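Local atomic coordinates of receptor-type tyrosine-protein phosphatase C (Rattus norvegicus, PDB entry 5FN8), a protein that removes phosphate from tyrosine residues of proteins as a leukocyte surface receptor and is probably required for T-cell activation through the antigen receptor. Residues 114-119 against 131-136. Residues are numbered along the deposited sequence; the frame is centred on the assembly and turned at random.
With NAG (2-acetamido-2-deoxy-beta-D-glucopyranose), chain I; NAG (2-acetamido-2-deoxy-beta-D-glucopyranose), chain G.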
# COMPACT_ATOMS: atom_id res chain seq x y z
N ILE B 114 -12.79 29.74 7.85
CA ILE B 114 -12.17 28.91 6.79
C ILE B 114 -12.32 27.44 7.16
O ILE B 114 -12.06 27.05 8.29
CB ILE B 114 -10.65 29.25 6.55
CG1 ILE B 114 -10.34 30.73 6.21
CG2 ILE B 114 -9.91 28.24 5.62
CD1 ILE B 114 -11.06 31.34 5.10
N ASN B 115 -12.70 26.63 6.18
CA ASN B 115 -12.82 25.18 6.32
C ASN B 115 -11.64 24.54 5.57
O ASN B 115 -11.32 24.97 4.45
CB ASN B 115 -14.17 24.69 5.77
CG ASN B 115 -15.31 24.62 6.76
OD1 ASN B 115 -15.29 25.23 7.84
ND2 ASN B 115 -16.34 23.84 6.36
N VAL B 116 -10.95 23.58 6.24
CA VAL B 116 -9.79 22.87 5.69
C VAL B 116 -10.09 21.36 5.69
O VAL B 116 -10.52 20.81 6.70
CB VAL B 116 -8.44 23.23 6.39
CG1 VAL B 116 -7.26 22.55 5.69
CG2 VAL B 116 -8.22 24.74 6.46
N THR B 117 -9.91 20.70 4.53
CA THR B 117 -10.17 19.27 4.35
C THR B 117 -9.05 18.64 3.57
O THR B 117 -8.41 19.29 2.75
CB THR B 117 -11.51 19.00 3.64
OG1 THR B 117 -11.53 19.71 2.40
CG2 THR B 117 -12.73 19.37 4.49
N CYS B 118 -8.81 17.37 3.83
CA CYS B 118 -7.79 16.61 3.13
C CYS B 118 -8.08 15.15 3.32
O CYS B 118 -8.95 14.77 4.12
CB CYS B 118 -6.38 16.98 3.60
SG CYS B 118 -5.86 16.17 5.15
N ASN B 119 -7.34 14.32 2.59
CA ASN B 119 -7.45 12.88 2.71
C ASN B 119 -6.10 12.35 3.13
O ASN B 119 -5.07 13.01 2.94
CB ASN B 119 -7.91 12.25 1.40
CG ASN B 119 -9.22 12.78 0.89
OD1 ASN B 119 -9.29 13.36 -0.20
ND2 ASN B 119 -10.28 12.61 1.67
N TYR B 131 -4.02 14.31 12.12
CA TYR B 131 -3.89 15.46 11.25
C TYR B 131 -3.59 16.71 12.08
O TYR B 131 -4.35 17.07 12.98
CB TYR B 131 -5.18 15.62 10.44
CG TYR B 131 -5.42 14.44 9.53
CD1 TYR B 131 -4.85 14.39 8.26
CD2 TYR B 131 -6.15 13.33 9.97
CE1 TYR B 131 -5.04 13.28 7.43
CE2 TYR B 131 -6.33 12.21 9.16
CZ TYR B 131 -5.79 12.20 7.88
OH TYR B 131 -5.95 11.07 7.12
N ILE B 132 -2.45 17.35 11.76
CA ILE B 132 -2.01 18.58 12.45
C ILE B 132 -2.22 19.75 11.53
O ILE B 132 -1.69 19.77 10.42
CB ILE B 132 -0.52 18.48 12.89
CG1 ILE B 132 -0.18 17.18 13.65
CG2 ILE B 132 -0.03 19.77 13.57
CD1 ILE B 132 -1.02 16.78 14.81
N LEU B 133 -2.96 20.71 11.96
CA LEU B 133 -3.12 21.91 11.17
C LEU B 133 -2.53 23.12 11.90
O LEU B 133 -2.86 23.38 13.05
CB LEU B 133 -4.59 22.14 10.81
CG LEU B 133 -4.94 23.53 10.26
CD1 LEU B 133 -4.34 23.76 8.88
CD2 LEU B 133 -6.42 23.74 10.22
N GLU B 134 -1.65 23.85 11.21
CA GLU B 134 -1.08 25.11 11.67
C GLU B 134 -1.64 26.22 10.82
O GLU B 134 -1.71 26.12 9.59
CB GLU B 134 0.41 25.13 11.50
CG GLU B 134 1.12 24.30 12.52
CD GLU B 134 2.59 24.62 12.55
OE1 GLU B 134 3.22 24.86 11.49
OE2 GLU B 134 3.12 24.64 13.68
N VAL B 135 -2.03 27.30 11.47
CA VAL B 135 -2.56 28.47 10.80
C VAL B 135 -1.58 29.60 11.05
O VAL B 135 -1.24 29.89 12.20
CB VAL B 135 -4.01 28.81 11.22
CG1 VAL B 135 -4.54 30.03 10.45
CG2 VAL B 135 -4.94 27.59 11.05
N LYS B 136 -1.09 30.22 9.96
CA LYS B 136 -0.12 31.30 10.06
C LYS B 136 -0.58 32.57 9.35
O LYS B 136 -1.36 32.52 8.42
CB LYS B 136 1.26 30.84 9.52
CG LYS B 136 1.93 29.79 10.38
CD LYS B 136 3.30 29.43 9.87
CE LYS B 136 3.95 28.39 10.74
NZ LYS B 136 5.19 27.86 10.12
C1 NAG I . -17.53 23.64 7.13
C2 NAG I . -18.77 23.69 6.24
C3 NAG I . -19.97 23.51 7.17
C4 NAG I . -19.90 22.16 7.87
C5 NAG I . -18.55 21.97 8.57
C6 NAG I . -18.31 20.55 9.02
C7 NAG I . -18.57 25.04 4.18
C8 NAG I . -18.57 26.44 3.63
N2 NAG I . -18.87 24.93 5.49
O3 NAG I . -21.18 23.61 6.43
O4 NAG I . -20.96 22.05 8.82
O5 NAG I . -17.48 22.31 7.68
O6 NAG I . -17.08 20.39 9.71
O7 NAG I . -18.31 24.07 3.48
C1 NAG G . -1.79 14.78 18.67
C2 NAG G . -0.30 14.81 19.04
C3 NAG G . 0.17 13.49 19.65
C4 NAG G . -0.82 12.97 20.69
C5 NAG G . -2.24 12.91 20.14
C6 NAG G . -3.26 12.49 21.18
C7 NAG G . 1.73 15.34 17.69
C8 NAG G . 2.20 15.83 16.35
N2 NAG G . 0.41 15.10 17.80
O3 NAG G . 1.41 13.70 20.32
O4 NAG G . -0.40 11.67 21.11
O5 NAG G . -2.63 14.21 19.69
O6 NAG G . -4.57 12.38 20.65
O7 NAG G . 2.52 15.16 18.61
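Y131 meets C118 across the gap between two beta sheets. The sulfur lies oblique to the phenol ring, and C118 SG is 4.6 Å from the Y131 ring centroid. It is 54° off the ring normal. The touch falls on the CD1-CE1 bond of the ring: C118 SG is 3.7 Å from Y131 CD1 and 3.8 Å from Y131 CE1. Y131 has CG anti to its carbonyl carbon (chi1 -63°), which runs the ring along the gap past the sulfur toward N119. There Y131 OH comes within 4.2 Å of N119 C, a loose contact with the backbone. C118 SG is also disulfide-bonded to C150, just ahead of strand 151-154, which holds the sulfur in place. F169 meets the Y131 ring edge-to-face.

Two residues further along the strands, V116 faces L133. Both point into the gap, and they meet methyl to methyl, with V116 CG2 4.3 Å from L133 CD2. This is a light apolar touch. F165 packs on V116, while L133 also touches F152, V154 and V167, so aromatic and aliphatic groups from both sheets complete the core here.

Two outward residues meet sugars. N115 ND2 is bonded to C1 of a glycan, which stands on the outer side of strand 114-119. I132, on the outer side of its own strand, is in van der Waals contact with a second sugar: I132 CD1 is 3.7 Å from C8, the acetamido methyl of that sugar.

The two segments run roughly antiparallel, at 145°, with axes 10.1 Å apart. Strand 114-119 is the middle of a three-stranded sheet, and 131-136 belongs to a four-stranded one. This face-to-face packing is that of the beta sandwich of a fibronectin type III domain, here the second of the two in this extracellular fragment.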